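Local coordinates for protein inositol-3-phosphate synthase (Caenorhabditis elegans, PDB 1VKO) that binds nicotinamide-adenine-dinucleotide, together with pyrophosphate and a potassium ion, and belongs to a synthase family with a Rossmann-type nucleotide-binding fold, at residues 196-200 against 201-205; 277-281 against 282-286; 354-357 against 358-362. One frame throughout, in Å; residues are numbered along the deposited sequence.

Three short local contacts, a turn and two helix starts, illustrate how one local device serves different places in a fold. Contact 2 is buried and polar at its heart, capping a helix that packs on the parallel sheet. Contact 1 is a loop, partly buried, with Pro200 and Asp201 exposed, and leans directly on that helix: Tyr199 packs against Pro281 and Ile284, and Ser196 against Phe285. Contact 3, also buried, joins a strand of the separate mixed sheet to another capped helix; its centre lies about 24 Å from that of contact 2. Residues 196-205 and 354-362 share the NAD, the former taking its adenine and the latter a phosphate and the nicotinamide-side ribose.

Contact 1: residues 196-200 against 201-205; sequences SIYYP and DFIAS. With NAD (nicotinamide-adenine-dinucleotide), chain G.
Tyr199 and Phe202 close a tight turn through their backbones: Phe202 N donates to Tyr199 O at 2.8 Å, almost perfectly straight at 177°. Pro200 and Asp201 fill the two corners with helical backbone angles, and a weak bond from Ile203 N to Pro200 O, 3.3 Å long, extends the winding by one residue. Side chains follow the turn. The Phe202 ring brings CD1 to within 3.9 Å of Tyr199 CB, while the Asp201 carboxylate comes back over the Tyr199-Pro200 peptide, its OD1 3.2 Å from Pro200 N, a contact without a proton to share. With CG of Tyr198 anti to the backbone N (chi1 175°), the ring edge reaches across the turn, where CE1 lies 4.0 Å from Ile203 CD1. Pro200 CG covers one face of this ring near its rim. Farther out, His223 bonds the Tyr199 hydroxyl, and Arg253 both makes a cation-pi contact with Phe202 and bonds Asp201 O. Upstream, the chain meets the cofactor: Ser196 OG donates to N1A of NAD over 2.9 Å, and N6A of NAD gives a weak bond to Ile197 O. The same residues that lead into the 3-10 turn thus read the polar edge of the adenine, marking this loop as part of the adenine end of a Rossmann-type NAD pocket.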
# COMPACT_ATOMS: atom_id res chain seq x y z
N SER A 196 9.98 39.78 -13.87
CA SER A 196 9.14 39.92 -12.69
C SER A 196 9.86 40.59 -11.55
O SER A 196 11.04 40.92 -11.64
CB SER A 196 8.64 38.55 -12.22
OG SER A 196 7.35 38.68 -11.65
N ILE A 197 9.13 40.75 -10.45
CA ILE A 197 9.65 41.27 -9.20
C ILE A 197 10.33 40.07 -8.58
O ILE A 197 9.74 39.00 -8.54
CB ILE A 197 8.46 41.72 -8.34
CG1 ILE A 197 7.66 42.77 -9.08
CG2 ILE A 197 8.90 42.27 -6.99
CD1 ILE A 197 6.36 43.09 -8.41
N TYR A 198 11.55 40.25 -8.08
CA TYR A 198 12.26 39.20 -7.34
C TYR A 198 12.75 39.75 -6.01
O TYR A 198 13.66 40.56 -6.00
CB TYR A 198 13.44 38.71 -8.20
CG TYR A 198 14.36 37.69 -7.53
CD1 TYR A 198 13.84 36.64 -6.79
CD2 TYR A 198 15.73 37.78 -7.65
CE1 TYR A 198 14.65 35.72 -6.18
CE2 TYR A 198 16.56 36.85 -7.05
CZ TYR A 198 16.01 35.82 -6.32
OH TYR A 198 16.79 34.89 -5.69
N TYR A 199 12.17 39.33 -4.89
CA TYR A 199 12.73 39.71 -3.59
C TYR A 199 13.27 38.45 -2.90
O TYR A 199 12.50 37.70 -2.28
CB TYR A 199 11.69 40.43 -2.70
CG TYR A 199 11.03 41.68 -3.29
CD1 TYR A 199 11.64 42.44 -4.29
CD2 TYR A 199 9.80 42.12 -2.82
CE1 TYR A 199 11.03 43.57 -4.81
CE2 TYR A 199 9.18 43.23 -3.35
CZ TYR A 199 9.79 43.96 -4.35
OH TYR A 199 9.16 45.09 -4.86
N PRO A 200 14.58 38.19 -3.02
CA PRO A 200 15.14 36.87 -2.70
C PRO A 200 14.61 36.29 -1.38
O PRO A 200 14.33 35.09 -1.27
CB PRO A 200 16.63 37.17 -2.59
CG PRO A 200 16.84 38.33 -3.53
CD PRO A 200 15.62 39.17 -3.40
N ASP A 201 14.46 37.18 -0.41
CA ASP A 201 14.01 36.87 0.95
C ASP A 201 12.59 36.28 1.14
O ASP A 201 12.26 35.74 2.23
CB ASP A 201 14.22 38.13 1.83
CG ASP A 201 14.08 39.49 1.02
OD1 ASP A 201 14.62 39.63 -0.12
OD2 ASP A 201 13.45 40.49 1.48
N PHE A 202 11.74 36.34 0.10
CA PHE A 202 10.39 35.76 0.18
C PHE A 202 10.25 34.33 -0.37
O PHE A 202 9.19 33.74 -0.21
CB PHE A 202 9.29 36.69 -0.41
CG PHE A 202 8.98 37.91 0.45
CD1 PHE A 202 9.75 39.05 0.38
CD2 PHE A 202 7.91 37.90 1.35
CE1 PHE A 202 9.51 40.16 1.21
CE2 PHE A 202 7.65 39.02 2.15
CZ PHE A 202 8.44 40.14 2.07
N ILE A 203 11.29 33.75 -0.99
CA ILE A 203 11.21 32.31 -1.43
C ILE A 203 12.43 31.50 -1.01
O ILE A 203 13.31 32.06 -0.34
CB ILE A 203 11.00 32.18 -2.97
CG1 ILE A 203 12.26 32.56 -3.73
CG2 ILE A 203 9.84 33.05 -3.46
CD1 ILE A 203 11.99 32.93 -5.17
N ALA A 204 12.48 30.20 -1.36
CA ALA A 204 13.65 29.34 -1.05
C ALA A 204 14.94 29.91 -1.65
O ALA A 204 15.06 30.06 -2.87
CB ALA A 204 13.44 27.94 -1.53
N SER A 205 15.91 30.20 -0.79
CA SER A 205 17.20 30.74 -1.26
C SER A 205 17.84 29.94 -2.43
O SER A 205 18.73 30.43 -3.14
CB SER A 205 18.18 30.96 -0.07
OG SER A 205 18.85 29.78 0.30
PA NAD G . 7.53 25.63 -10.66
O1A NAD G . 8.82 25.86 -10.02
O2A NAD G . 7.72 24.71 -11.79
O5B NAD G . 6.95 27.05 -11.08
C5B NAD G . 7.38 28.21 -10.43
C4B NAD G . 7.79 29.20 -11.50
O4B NAD G . 7.59 30.50 -11.00
C3B NAD G . 9.25 29.09 -11.87
O3B NAD G . 9.28 29.37 -13.26
C2B NAD G . 9.93 30.25 -11.19
O2B NAD G . 10.82 30.76 -12.18
C1B NAD G . 8.78 31.24 -11.04
N9A NAD G . 8.84 32.28 -9.97
C8A NAD G . 9.33 32.21 -8.70
N7A NAD G . 9.18 33.43 -8.13
C5A NAD G . 8.61 34.29 -8.99
C6A NAD G . 8.26 35.65 -8.93
N6A NAD G . 8.52 36.44 -7.87
N1A NAD G . 7.71 36.24 -10.04
C2A NAD G . 7.52 35.52 -11.18
N3A NAD G . 7.89 34.22 -11.23
C4A NAD G . 8.42 33.59 -10.16
O3 NAD G . 6.42 25.08 -9.61
PN NAD G . 4.99 24.61 -10.14
O1N NAD G . 4.74 25.33 -11.42
O2N NAD G . 4.98 23.14 -10.13
O5D NAD G . 3.91 25.25 -9.11
C5D NAD G . 3.99 26.61 -8.73
C4D NAD G . 3.27 26.94 -7.41
O4D NAD G . 1.99 26.36 -7.38
C3D NAD G . 4.00 26.43 -6.16
O3D NAD G . 3.91 27.41 -5.16
C2D NAD G . 3.12 25.30 -5.68
O2D NAD G . 3.11 25.09 -4.27
C1D NAD G . 1.77 25.78 -6.12
N1N NAD G . 0.91 24.61 -6.08
C2N NAD G . 1.17 23.55 -6.90
C3N NAD G . 0.36 22.44 -6.83
C7N NAD G . 0.44 21.50 -7.97
O7N NAD G . 1.43 21.81 -8.93
N7N NAD G . -0.40 20.46 -8.05
C4N NAD G . -0.74 22.39 -5.94
C5N NAD G . -0.98 23.47 -5.11
C6N NAD G . -0.13 24.59 -5.18

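Contact 2: residues 277-281 against 282-286; sequences DEVSP and SNIFA
Ser280 N donates to Asn283 OD1 over 3.2 Å at the start of helix 281-291, approaching from above the plane of the side-chain amide, with a C=O...N angle of only 107°. Asn283 CG stands beside its own backbone N (chi1 -79°), which turns the amide back toward the N-cap. A water adds a second donor to OD1, at 2.6 Å from Asn283 OD1, and also donates to Glu278 O, tying the approach loop to the first turn. The hydroxyls of Ser280 and Ser282 lie 2.8 Å apart between their OG atoms, and both hydrogen-bond with Glu252; Ser282 OG also meets Thr304.

Backbone bonds then take over the winding. Phe285 N donates to Pro281 O at 3.1 Å, and Ile284 N to Ser280 O. Serine as N-cap with proline in the first turn, and an N3 side chain accepting from the N-cap amide as in a capping box, is a familiar way to begin a helix. Here that helix lies in the connection between the neighbouring parallel strands 242-247 and 295-298 of the Rossmann-type sheet.

The apolar contact is between branched side chains: Val279 CG1 meets Ile284 CG1 at 4.2 Å, one chain lying roughly perpendicular to the other.

The Phe285 ring makes a contact of a different kind. It turns its edge to the proline carbonyl, with CD2 3.0 Å from Pro281 O, and is packed edge-to-face with Trp159.

Charge enters before the helix. Glu278, centre of an inverse gamma turn, forms a salt bridge with Arg253 and accepts from Asp256 N.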
# COMPACT_ATOMS: atom_id res chain seq x y z
N ASP A 277 9.60 46.53 4.24
CA ASP A 277 10.20 45.23 3.98
C ASP A 277 9.20 44.09 3.89
O ASP A 277 9.26 43.33 2.94
CB ASP A 277 11.28 44.92 5.03
CG ASP A 277 12.68 45.22 4.51
OD1 ASP A 277 13.27 44.31 3.90
OD2 ASP A 277 13.26 46.31 4.64
N GLU A 278 8.29 43.97 4.87
CA GLU A 278 7.26 42.93 4.88
C GLU A 278 6.16 43.23 3.87
O GLU A 278 4.97 43.19 4.19
CB GLU A 278 6.64 42.75 6.29
CG GLU A 278 7.47 41.96 7.31
CD GLU A 278 7.84 40.56 6.82
OE1 GLU A 278 6.96 39.70 6.66
OE2 GLU A 278 9.05 40.29 6.63
N VAL A 279 6.55 43.53 2.65
CA VAL A 279 5.62 43.64 1.53
C VAL A 279 6.16 42.74 0.42
O VAL A 279 7.22 43.00 -0.13
CB VAL A 279 5.48 45.11 1.05
CG1 VAL A 279 4.67 45.21 -0.24
CG2 VAL A 279 4.84 45.96 2.14
N SER A 280 5.44 41.66 0.15
CA SER A 280 5.91 40.62 -0.75
C SER A 280 5.70 40.98 -2.22
O SER A 280 4.85 41.81 -2.54
CB SER A 280 5.21 39.30 -0.45
OG SER A 280 3.93 39.23 -1.07
N PRO A 281 6.44 40.31 -3.10
CA PRO A 281 6.19 40.35 -4.54
C PRO A 281 4.74 40.00 -4.85
O PRO A 281 4.13 40.61 -5.75
CB PRO A 281 7.09 39.25 -5.05
CG PRO A 281 8.27 39.31 -4.09
CD PRO A 281 7.59 39.43 -2.78
N SER A 282 4.18 39.03 -4.11
CA SER A 282 2.80 38.63 -4.35
C SER A 282 1.82 39.66 -3.87
O SER A 282 0.72 39.68 -4.37
CB SER A 282 2.48 37.26 -3.75
OG SER A 282 2.28 37.33 -2.36
N ASN A 283 2.21 40.52 -2.93
CA ASN A 283 1.37 41.65 -2.51
C ASN A 283 1.30 42.68 -3.64
O ASN A 283 0.25 43.24 -3.88
CB ASN A 283 1.96 42.35 -1.30
CG ASN A 283 1.68 41.62 0.03
OD1 ASN A 283 2.35 41.88 1.02
ND2 ASN A 283 0.69 40.74 0.06
N ILE A 284 2.42 42.91 -4.31
CA ILE A 284 2.52 43.93 -5.34
C ILE A 284 1.71 43.53 -6.57
O ILE A 284 0.87 44.30 -7.02
CB ILE A 284 4.00 44.34 -5.65
CG1 ILE A 284 4.61 45.04 -4.41
CG2 ILE A 284 4.05 45.35 -6.78
CD1 ILE A 284 6.11 44.96 -4.30
N PHE A 285 1.90 42.31 -7.08
CA PHE A 285 0.95 41.79 -8.05
C PHE A 285 -0.50 41.93 -7.60
O PHE A 285 -1.31 42.41 -8.37
CB PHE A 285 1.25 40.34 -8.43
CG PHE A 285 2.47 40.18 -9.25
CD1 PHE A 285 2.41 40.33 -10.64
CD2 PHE A 285 3.71 39.88 -8.66
CE1 PHE A 285 3.57 40.17 -11.44
CE2 PHE A 285 4.89 39.71 -9.45
CZ PHE A 285 4.81 39.87 -10.86
N ALA A 286 -0.87 41.52 -6.39
CA ALA A 286 -2.29 41.62 -6.04
C ALA A 286 -2.74 43.06 -6.19
O ALA A 286 -3.78 43.34 -6.81
CB ALA A 286 -2.58 41.07 -4.64
O HOH W 1 2.14 43.01 3.38

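Contact 3: residues 354-357 against 358-362. With NAD (nicotinamide-adenine-dinucleotide), chain G.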
# COMPACT_ATOMS: atom_id res chain seq x y z
N ASN A 354 4.43 13.04 1.47
CA ASN A 354 4.50 13.48 0.07
C ASN A 354 5.95 13.60 -0.34
O ASN A 354 6.77 14.12 0.45
CB ASN A 354 3.83 14.85 -0.13
CG ASN A 354 2.37 14.87 0.29
OD1 ASN A 354 1.49 14.62 -0.52
ND2 ASN A 354 2.12 15.15 1.58
N HIS A 355 6.28 13.10 -1.53
CA HIS A 355 7.55 13.39 -2.17
C HIS A 355 7.43 13.71 -3.68
O HIS A 355 6.59 13.14 -4.40
CB HIS A 355 8.66 12.37 -1.86
CG HIS A 355 8.38 10.95 -2.28
ND1 HIS A 355 8.77 10.45 -3.50
CD2 HIS A 355 7.86 9.89 -1.59
CE1 HIS A 355 8.47 9.16 -3.57
NE2 HIS A 355 7.91 8.80 -2.42
N LEU A 356 8.28 14.62 -4.12
CA LEU A 356 8.32 15.07 -5.54
C LEU A 356 9.69 15.67 -5.88
O LEU A 356 10.49 15.99 -4.99
CB LEU A 356 7.18 16.05 -5.84
CG LEU A 356 7.14 17.47 -5.25
CD1 LEU A 356 5.88 18.16 -5.70
CD2 LEU A 356 7.24 17.48 -3.72
N GLY A 357 9.97 15.78 -7.17
CA GLY A 357 11.31 16.16 -7.59
C GLY A 357 11.34 17.33 -8.52
O GLY A 357 12.38 17.60 -9.11
N ASN A 358 10.19 18.02 -8.65
CA ASN A 358 10.06 19.17 -9.55
C ASN A 358 10.61 20.44 -8.88
O ASN A 358 11.15 20.35 -7.77
CB ASN A 358 8.62 19.29 -10.13
CG ASN A 358 7.51 19.41 -9.08
OD1 ASN A 358 7.75 19.67 -7.89
ND2 ASN A 358 6.28 19.22 -9.53
N ASN A 359 10.51 21.61 -9.54
CA ASN A 359 10.94 22.87 -8.90
C ASN A 359 10.08 23.30 -7.73
O ASN A 359 10.54 24.06 -6.85
CB ASN A 359 11.08 24.05 -9.88
CG ASN A 359 11.85 25.23 -9.25
OD1 ASN A 359 12.96 25.06 -8.74
ND2 ASN A 359 11.24 26.43 -9.28
N ASP A 360 8.83 22.84 -7.72
CA ASP A 360 7.91 23.05 -6.59
C ASP A 360 8.52 22.39 -5.32
O ASP A 360 8.64 23.06 -4.28
CB ASP A 360 6.48 22.54 -6.94
CG ASP A 360 5.45 22.78 -5.81
OD1 ASP A 360 5.64 23.72 -4.98
OD2 ASP A 360 4.42 22.06 -5.66
N GLY A 361 8.94 21.12 -5.42
CA GLY A 361 9.56 20.41 -4.28
C GLY A 361 10.89 20.99 -3.78
O GLY A 361 11.12 21.09 -2.56
N LYS A 362 11.75 21.35 -4.74
CA LYS A 362 13.05 21.97 -4.44
C LYS A 362 12.89 23.31 -3.68
O LYS A 362 13.72 23.67 -2.81
CB LYS A 362 13.83 22.17 -5.75
CG LYS A 362 15.25 22.73 -5.64
CD LYS A 362 15.75 23.09 -7.06
CE LYS A 362 16.77 24.23 -7.05
NZ LYS A 362 18.17 23.77 -7.35
PA NAD G . 7.53 25.63 -10.66
O1A NAD G . 8.82 25.86 -10.02
O2A NAD G . 7.72 24.71 -11.79
O5B NAD G . 6.95 27.05 -11.08
C5B NAD G . 7.38 28.21 -10.43
C4B NAD G . 7.79 29.20 -11.50
O4B NAD G . 7.59 30.50 -11.00
C3B NAD G . 9.25 29.09 -11.87
O3B NAD G . 9.28 29.37 -13.26
C2B NAD G . 9.93 30.25 -11.19
O2B NAD G . 10.82 30.76 -12.18
C1B NAD G . 8.78 31.24 -11.04
N9A NAD G . 8.84 32.28 -9.97
C8A NAD G . 9.33 32.21 -8.70
N7A NAD G . 9.18 33.43 -8.13
C5A NAD G . 8.61 34.29 -8.99
C6A NAD G . 8.26 35.65 -8.93
N6A NAD G . 8.52 36.44 -7.87
N1A NAD G . 7.71 36.24 -10.04
C2A NAD G . 7.52 35.52 -11.18
N3A NAD G . 7.89 34.22 -11.23
C4A NAD G . 8.42 33.59 -10.16
O3 NAD G . 6.42 25.08 -9.61
PN NAD G . 4.99 24.61 -10.14
O1N NAD G . 4.74 25.33 -11.42
O2N NAD G . 4.98 23.14 -10.13
O5D NAD G . 3.91 25.25 -9.11
C5D NAD G . 3.99 26.61 -8.73
C4D NAD G . 3.27 26.94 -7.41
O4D NAD G . 1.99 26.36 -7.38
C3D NAD G . 4.00 26.43 -6.16
O3D NAD G . 3.91 27.41 -5.16
C2D NAD G . 3.12 25.30 -5.68
O2D NAD G . 3.11 25.09 -4.27
C1D NAD G . 1.77 25.78 -6.12
N1N NAD G . 0.91 24.61 -6.08
C2N NAD G . 1.17 23.55 -6.90
C3N NAD G . 0.36 22.44 -6.83
C7N NAD G . 0.44 21.50 -7.97
O7N NAD G . 1.43 21.81 -8.93
N7N NAD G . -0.40 20.46 -8.05
C4N NAD G . -0.74 22.39 -5.94
C5N NAD G . -0.98 23.47 -5.11
C6N NAD G . -0.13 24.59 -5.18
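Leu356, the last residue of strand 346-356, leans over the helix start that follows it. A chi1 of 69° tucks its CG back over the main chain, and this lays both methyls on the helix start: CD1 rests 3.3 Å from Asn358 OD1, while CD2 sits 3.8 Å from Gly361 CA. A glycine at 361 also leaves room for the backbone carbonyl of Leu356. Gly357 then carries the chain round the corner between strand and helix. Beyond it, Asn358 is the N-cap. Its OD1 takes a hydrogen bond from Gly361 N, 3.1 Å long and fairly straight at 156°, so this oxygen has a polar partner beneath the covering leucine. ND2 of the same amide bonds Asp412, which helps fix its rotation, and a potassium ion lies about 4 Å from the Asn358 side chain. Two residues of the first turn face the cofactor. Asn359 ND2 donates to O1A of NAD at 2.6 Å and also to Gln207, and Asp360 OD1 accepts a weak bond from O2D of NAD at 3.0 Å. A capped helix start thus supplies neighbouring side chains to a phosphate and a ribose hydroxyl, forming part of the phosphate and ribose region of the NAD site.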